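Long-range contact in class I phosphodiesterase PDEB1 (Leishmania major, PDB 2R8Q), which belongs to the class I phosphodiesterases, whose all-helical catalytic domain, of the HD superfamily, holds zinc and magnesium ions: residues A[37-49]-A[103-115]. Residues are numbered along the deposited sequence; the frame is centred on the assembly and turned at random.
Sequences DFTSPGFNLFEVR and YHVVDVCQTLHTY. With ZN (zinc ion), chain C.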
loop_
_atom_site.group_PDB
_atom_site.type_symbol
_atom_site.label_atom_id
_atom_site.label_comp_id
_atom_site.label_asym_id
_atom_site.label_seq_id
_atom_site.Cartn_x
_atom_site.Cartn_y
_atom_site.Cartn_z
ATOM N N ASP A 37 17.288 -18.613 -27.768
ATOM C CA ASP A 37 17.869 -19.260 -26.599
ATOM C C ASP A 37 17.621 -18.270 -25.472
ATOM O O ASP A 37 18.370 -17.309 -25.307
ATOM C CB ASP A 37 19.372 -19.474 -26.765
ATOM C CG ASP A 37 20.003 -20.116 -25.544
ATOM O OD1 ASP A 37 19.278 -20.362 -24.554
ATOM O OD2 ASP A 37 21.224 -20.377 -25.569
ATOM N N PHE A 38 16.561 -18.502 -24.709
ATOM C CA PHE A 38 16.200 -17.602 -23.619
ATOM C C PHE A 38 17.219 -17.571 -22.482
ATOM O O PHE A 38 17.144 -16.710 -21.608
ATOM C CB PHE A 38 14.819 -17.985 -23.080
ATOM C CG PHE A 38 13.732 -17.953 -24.124
ATOM C CD1 PHE A 38 12.676 -18.858 -24.073
ATOM C CD2 PHE A 38 13.763 -17.019 -25.158
ATOM C CE1 PHE A 38 11.667 -18.836 -25.035
ATOM C CE2 PHE A 38 12.757 -16.990 -26.126
ATOM C CZ PHE A 38 11.708 -17.901 -26.063
ATOM N N THR A 39 18.178 -18.493 -22.496
ATOM C CA THR A 39 19.193 -18.528 -21.444
ATOM C C THR A 39 20.453 -17.761 -21.835
ATOM O O THR A 39 21.384 -17.654 -21.044
ATOM C CB THR A 39 19.626 -19.978 -21.100
ATOM O OG1 THR A 39 20.419 -20.511 -22.170
ATOM C CG2 THR A 39 18.416 -20.867 -20.883
ATOM N N SER A 40 20.475 -17.215 -23.049
ATOM C CA SER A 40 21.651 -16.497 -23.538
ATOM C C SER A 40 21.668 -14.985 -23.340
ATOM O O SER A 40 20.642 -14.320 -23.468
ATOM C CB SER A 40 21.843 -16.788 -25.029
ATOM O OG SER A 40 22.893 -16.005 -25.569
ATOM N N PRO A 41 22.847 -14.421 -23.029
ATOM C CA PRO A 41 22.965 -12.973 -22.832
ATOM C C PRO A 41 22.655 -12.263 -24.150
ATOM O O PRO A 41 22.311 -11.080 -24.171
ATOM C CB PRO A 41 24.425 -12.798 -22.420
ATOM C CG PRO A 41 24.730 -14.076 -21.711
ATOM C CD PRO A 41 24.088 -15.102 -22.616
ATOM N N GLY A 42 22.780 -13.006 -25.245
ATOM C CA GLY A 42 22.531 -12.460 -26.567
ATOM C C GLY A 42 21.078 -12.440 -26.999
ATOM O O GLY A 42 20.759 -11.924 -28.072
ATOM N N PHE A 43 20.195 -13.011 -26.184
ATOM C CA PHE A 43 18.774 -13.019 -26.509
ATOM C C PHE A 43 18.296 -11.577 -26.654
ATOM O O PHE A 43 18.584 -10.735 -25.802
ATOM C CB PHE A 43 17.969 -13.715 -25.408
ATOM C CG PHE A 43 16.487 -13.544 -25.553
ATOM C CD1 PHE A 43 15.806 -14.113 -26.624
ATOM C CD2 PHE A 43 15.772 -12.782 -24.633
ATOM C CE1 PHE A 43 14.433 -13.926 -26.780
ATOM C CE2 PHE A 43 14.401 -12.588 -24.778
ATOM C CZ PHE A 43 13.727 -13.161 -25.855
ATOM N N ASN A 44 17.568 -11.300 -27.733
ATOM C CA ASN A 44 17.062 -9.955 -27.997
ATOM C C ASN A 44 15.534 -9.925 -27.949
ATOM O O ASN A 44 14.862 -10.351 -28.890
ATOM C CB ASN A 44 17.557 -9.487 -29.373
ATOM C CG ASN A 44 17.127 -8.071 -29.703
ATOM O OD1 ASN A 44 16.427 -7.420 -28.928
ATOM N ND2 ASN A 44 17.549 -7.585 -30.864
ATOM N N LEU A 45 14.988 -9.412 -26.849
ATOM C CA LEU A 45 13.541 -9.341 -26.686
ATOM C C LEU A 45 12.865 -8.466 -27.739
ATOM O O LEU A 45 11.696 -8.674 -28.053
ATOM C CB LEU A 45 13.187 -8.841 -25.275
ATOM C CG LEU A 45 11.699 -8.778 -24.901
ATOM C CD1 LEU A 45 11.051 -10.156 -25.018
ATOM C CD2 LEU A 45 11.570 -8.259 -23.473
ATOM N N PHE A 46 13.584 -7.489 -28.287
ATOM C CA PHE A 46 12.980 -6.635 -29.306
ATOM C C PHE A 46 12.680 -7.426 -30.570
ATOM O O PHE A 46 11.726 -7.121 -31.281
ATOM C CB PHE A 46 13.881 -5.444 -29.644
ATOM C CG PHE A 46 13.922 -4.394 -28.574
ATOM C CD1 PHE A 46 14.988 -4.330 -27.686
ATOM C CD2 PHE A 46 12.880 -3.479 -28.442
ATOM C CE1 PHE A 46 15.020 -3.370 -26.677
ATOM C CE2 PHE A 46 12.898 -2.514 -27.437
ATOM C CZ PHE A 46 13.974 -2.459 -26.552
ATOM N N GLU A 47 13.493 -8.440 -30.844
ATOM C CA GLU A 47 13.285 -9.271 -32.026
ATOM C C GLU A 47 11.952 -9.999 -31.878
ATOM O O GLU A 47 11.153 -10.049 -32.814
ATOM C CB GLU A 47 14.414 -10.287 -32.172
ATOM C CG GLU A 47 14.419 -11.008 -33.508
ATOM C CD GLU A 47 15.393 -12.167 -33.534
ATOM O OE1 GLU A 47 16.509 -12.019 -32.992
ATOM O OE2 GLU A 47 15.044 -13.224 -34.104
ATOM N N VAL A 48 11.722 -10.564 -30.696
ATOM C CA VAL A 48 10.478 -11.273 -30.417
ATOM C C VAL A 48 9.284 -10.326 -30.515
ATOM O O VAL A 48 8.244 -10.680 -31.070
ATOM C CB VAL A 48 10.495 -11.901 -29.000
ATOM C CG1 VAL A 48 9.122 -12.454 -28.654
ATOM C CG2 VAL A 48 11.537 -13.002 -28.935
ATOM N N ARG A 49 9.435 -9.121 -29.976
ATOM C CA ARG A 49 8.360 -8.136 -30.002
ATOM C C ARG A 49 7.987 -7.707 -31.413
ATOM O O ARG A 49 6.810 -7.586 -31.745
ATOM C CB ARG A 49 8.754 -6.901 -29.186
ATOM C CG ARG A 49 8.826 -7.159 -27.693
ATOM C CD ARG A 49 9.413 -5.970 -26.958
ATOM N NE ARG A 49 8.580 -4.774 -27.057
ATOM C CZ ARG A 49 8.884 -3.614 -26.482
ATOM N NH1 ARG A 49 10.000 -3.500 -25.775
ATOM N NH2 ARG A 49 8.075 -2.569 -26.608
ATOM N N TYR A 103 7.402 -5.581 -20.861
ATOM C CA TYR A 103 8.650 -5.994 -21.498
ATOM C C TYR A 103 9.885 -5.722 -20.649
ATOM O O TYR A 103 10.862 -6.469 -20.717
ATOM C CB TYR A 103 8.794 -5.324 -22.863
ATOM C CG TYR A 103 7.628 -5.609 -23.778
ATOM C CD1 TYR A 103 6.806 -4.578 -24.230
ATOM C CD2 TYR A 103 7.331 -6.915 -24.177
ATOM C CE1 TYR A 103 5.718 -4.836 -25.061
ATOM C CE2 TYR A 103 6.241 -7.183 -25.006
ATOM C CZ TYR A 103 5.441 -6.141 -25.443
ATOM O OH TYR A 103 4.359 -6.384 -26.262
ATOM N N HIS A 104 9.854 -4.657 -19.854
ATOM C CA HIS A 104 10.991 -4.350 -18.993
ATOM C C HIS A 104 11.189 -5.433 -17.938
ATOM O O HIS A 104 12.318 -5.842 -17.680
ATOM C CB HIS A 104 10.799 -3.000 -18.287
ATOM C CG HIS A 104 11.719 -2.789 -17.120
ATOM N ND1 HIS A 104 13.089 -2.684 -17.256
ATOM C CD2 HIS A 104 11.461 -2.635 -15.800
ATOM C CE1 HIS A 104 13.632 -2.469 -16.069
ATOM N NE2 HIS A 104 12.666 -2.435 -15.169
ATOM N N VAL A 105 10.106 -5.905 -17.322
ATOM C CA VAL A 105 10.279 -6.923 -16.287
ATOM C C VAL A 105 10.603 -8.291 -16.879
ATOM O O VAL A 105 11.292 -9.089 -16.251
ATOM C CB VAL A 105 9.060 -7.002 -15.317
ATOM C CG1 VAL A 105 8.859 -5.641 -14.650
ATOM C CG2 VAL A 105 7.796 -7.438 -16.044
ATOM N N VAL A 106 10.128 -8.553 -18.094
ATOM C CA VAL A 106 10.447 -9.808 -18.761
ATOM C C VAL A 106 11.957 -9.754 -19.018
ATOM O O VAL A 106 12.676 -10.736 -18.814
ATOM C CB VAL A 106 9.684 -9.934 -20.103
ATOM C CG1 VAL A 106 10.269 -11.070 -20.946
ATOM C CG2 VAL A 106 8.206 -10.188 -19.820
ATOM N N ASP A 107 12.434 -8.590 -19.452
ATOM C CA ASP A 107 13.858 -8.405 -19.704
ATOM C C ASP A 107 14.687 -8.581 -18.430
ATOM O O ASP A 107 15.713 -9.251 -18.447
ATOM C CB ASP A 107 14.114 -7.017 -20.297
ATOM C CG ASP A 107 15.590 -6.708 -20.449
ATOM O OD1 ASP A 107 16.315 -7.533 -21.046
ATOM O OD2 ASP A 107 16.024 -5.633 -19.978
ATOM N N VAL A 108 14.254 -7.985 -17.322
ATOM C CA VAL A 108 15.011 -8.118 -16.082
ATOM C C VAL A 108 15.047 -9.578 -15.630
ATOM O O VAL A 108 16.076 -10.063 -15.169
ATOM C CB VAL A 108 14.421 -7.215 -14.965
ATOM C CG1 VAL A 108 15.108 -7.491 -13.633
ATOM C CG2 VAL A 108 14.616 -5.753 -15.342
ATOM N N CYS A 109 13.926 -10.278 -15.785
ATOM C CA CYS A 109 13.852 -11.685 -15.399
ATOM C C CYS A 109 14.840 -12.511 -16.225
ATOM O O CYS A 109 15.645 -13.264 -15.679
ATOM C CB CYS A 109 12.423 -12.198 -15.603
ATOM S SG CYS A 109 12.150 -13.932 -15.144
ATOM N N GLN A 110 14.785 -12.350 -17.543
ATOM C CA GLN A 110 15.671 -13.084 -18.443
ATOM C C GLN A 110 17.138 -12.744 -18.183
ATOM O O GLN A 110 18.012 -13.621 -18.199
ATOM C CB GLN A 110 15.295 -12.761 -19.895
ATOM C CG GLN A 110 15.955 -13.633 -20.967
ATOM C CD GLN A 110 17.348 -13.168 -21.355
ATOM O OE1 GLN A 110 17.616 -11.968 -21.435
ATOM N NE2 GLN A 110 18.239 -14.120 -21.622
ATOM N N THR A 111 17.403 -11.468 -17.927
ATOM C CA THR A 111 18.760 -11.005 -17.663
ATOM C C THR A 111 19.299 -11.621 -16.371
ATOM O O THR A 111 20.457 -12.049 -16.309
ATOM C CB THR A 111 18.796 -9.470 -17.559
ATOM O OG1 THR A 111 18.374 -8.899 -18.805
ATOM C CG2 THR A 111 20.197 -8.986 -17.232
ATOM N N LEU A 112 18.464 -11.677 -15.339
ATOM C CA LEU A 112 18.900 -12.261 -14.078
ATOM C C LEU A 112 19.233 -13.735 -14.264
ATOM O O LEU A 112 20.154 -14.250 -13.631
ATOM C CB LEU A 112 17.824 -12.090 -13.002
ATOM C CG LEU A 112 17.691 -10.657 -12.484
ATOM C CD1 LEU A 112 16.510 -10.561 -11.533
ATOM C CD2 LEU A 112 18.978 -10.246 -11.782
ATOM N N HIS A 113 18.489 -14.416 -15.129
ATOM C CA HIS A 113 18.771 -15.822 -15.373
ATOM C C HIS A 113 20.188 -15.908 -15.935
ATOM O O HIS A 113 20.975 -16.748 -15.503
ATOM C CB HIS A 113 17.759 -16.421 -16.356
ATOM C CG HIS A 113 17.922 -17.896 -16.572
ATOM N ND1 HIS A 113 18.948 -18.430 -17.320
ATOM C CD2 HIS A 113 17.191 -18.947 -16.131
ATOM C CE1 HIS A 113 18.841 -19.747 -17.334
ATOM N NE2 HIS A 113 17.783 -20.088 -16.619
ATOM N N THR A 114 20.534 -15.024 -16.871
ATOM C CA THR A 114 21.881 -15.075 -17.433
ATOM C C THR A 114 22.955 -14.783 -16.386
ATOM O O THR A 114 24.045 -15.342 -16.443
ATOM C CB THR A 114 22.070 -14.110 -18.645
ATOM O OG1 THR A 114 22.085 -12.748 -18.201
ATOM C CG2 THR A 114 20.959 -14.311 -19.659
ATOM N N TYR A 115 22.652 -13.923 -15.417
ATOM C CA TYR A 115 23.633 -13.611 -14.384
ATOM C C TYR A 115 23.832 -14.805 -13.462
ATOM O O TYR A 115 24.955 -15.122 -13.067
ATOM C CB TYR A 115 23.183 -12.409 -13.547
ATOM C CG TYR A 115 23.182 -11.081 -14.273
ATOM C CD1 TYR A 115 22.658 -9.943 -13.663
ATOM C CD2 TYR A 115 23.712 -10.953 -15.560
ATOM C CE1 TYR A 115 22.656 -8.714 -14.307
ATOM C CE2 TYR A 115 23.714 -9.720 -16.217
ATOM C CZ TYR A 115 23.183 -8.606 -15.580
ATOM O OH TYR A 115 23.163 -7.386 -16.219
HETATM ZN ZN ZN C . 12.769 -1.851 -13.053
HETATM O O HOH W 1 21.644 -18.339 -18.370
HETATM O O HOH W 2 19.918 -10.573 -21.990
HETATM O O HOH W 3 13.086 -0.787 -11.203
HETATM O O HOH W 4 13.386 0.245 -13.738
#
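Gln110 NE2 spends both its hydrogens on the backbone of the 37-43 turns: it donates to Phe38 O at 2.8 Å, nearly straight at 166°, and to Ser40 O at 3.0 Å, more bent. Each time it comes in from above the carbonyl plane. The one nitrogen thus ties together two consecutive type I turns, 37-40 and 40-43, and Ser40 O, where they join, also takes Phe43 N from its opposite face. At the amide's other end OE1 accepts from a water that also donates, over a longer distance, to Pro41 O. The bend at chi2 (-83°) turns the amide toward the turns, and the Phe43 ring meets it obliquely, CD2 3.7 Å from Gln110 CD. Toward the C-terminal end of helix 103-115, a second water joins Thr39 O to His113 ND1, while Thr114 CG2 packs against the Ser40-Pro41 peptide. Toward its N-terminal end, Leu45 sets CD2 against Tyr103 O and Val106 CG1. Beyond it Arg49, bent at chi3, lays its guanidinium flat on the Tyr103 ring, planes 11° apart, an off-centre cation-pi stack with CD also over the face. On another side of the helix, His104 NE2 binds zinc at 2.2 Å, with His140, Asp141, Asp254 and two waters completing the six ligands: the His/Asp metal site characteristic of the all-helical phosphodiesterase catalytic domain.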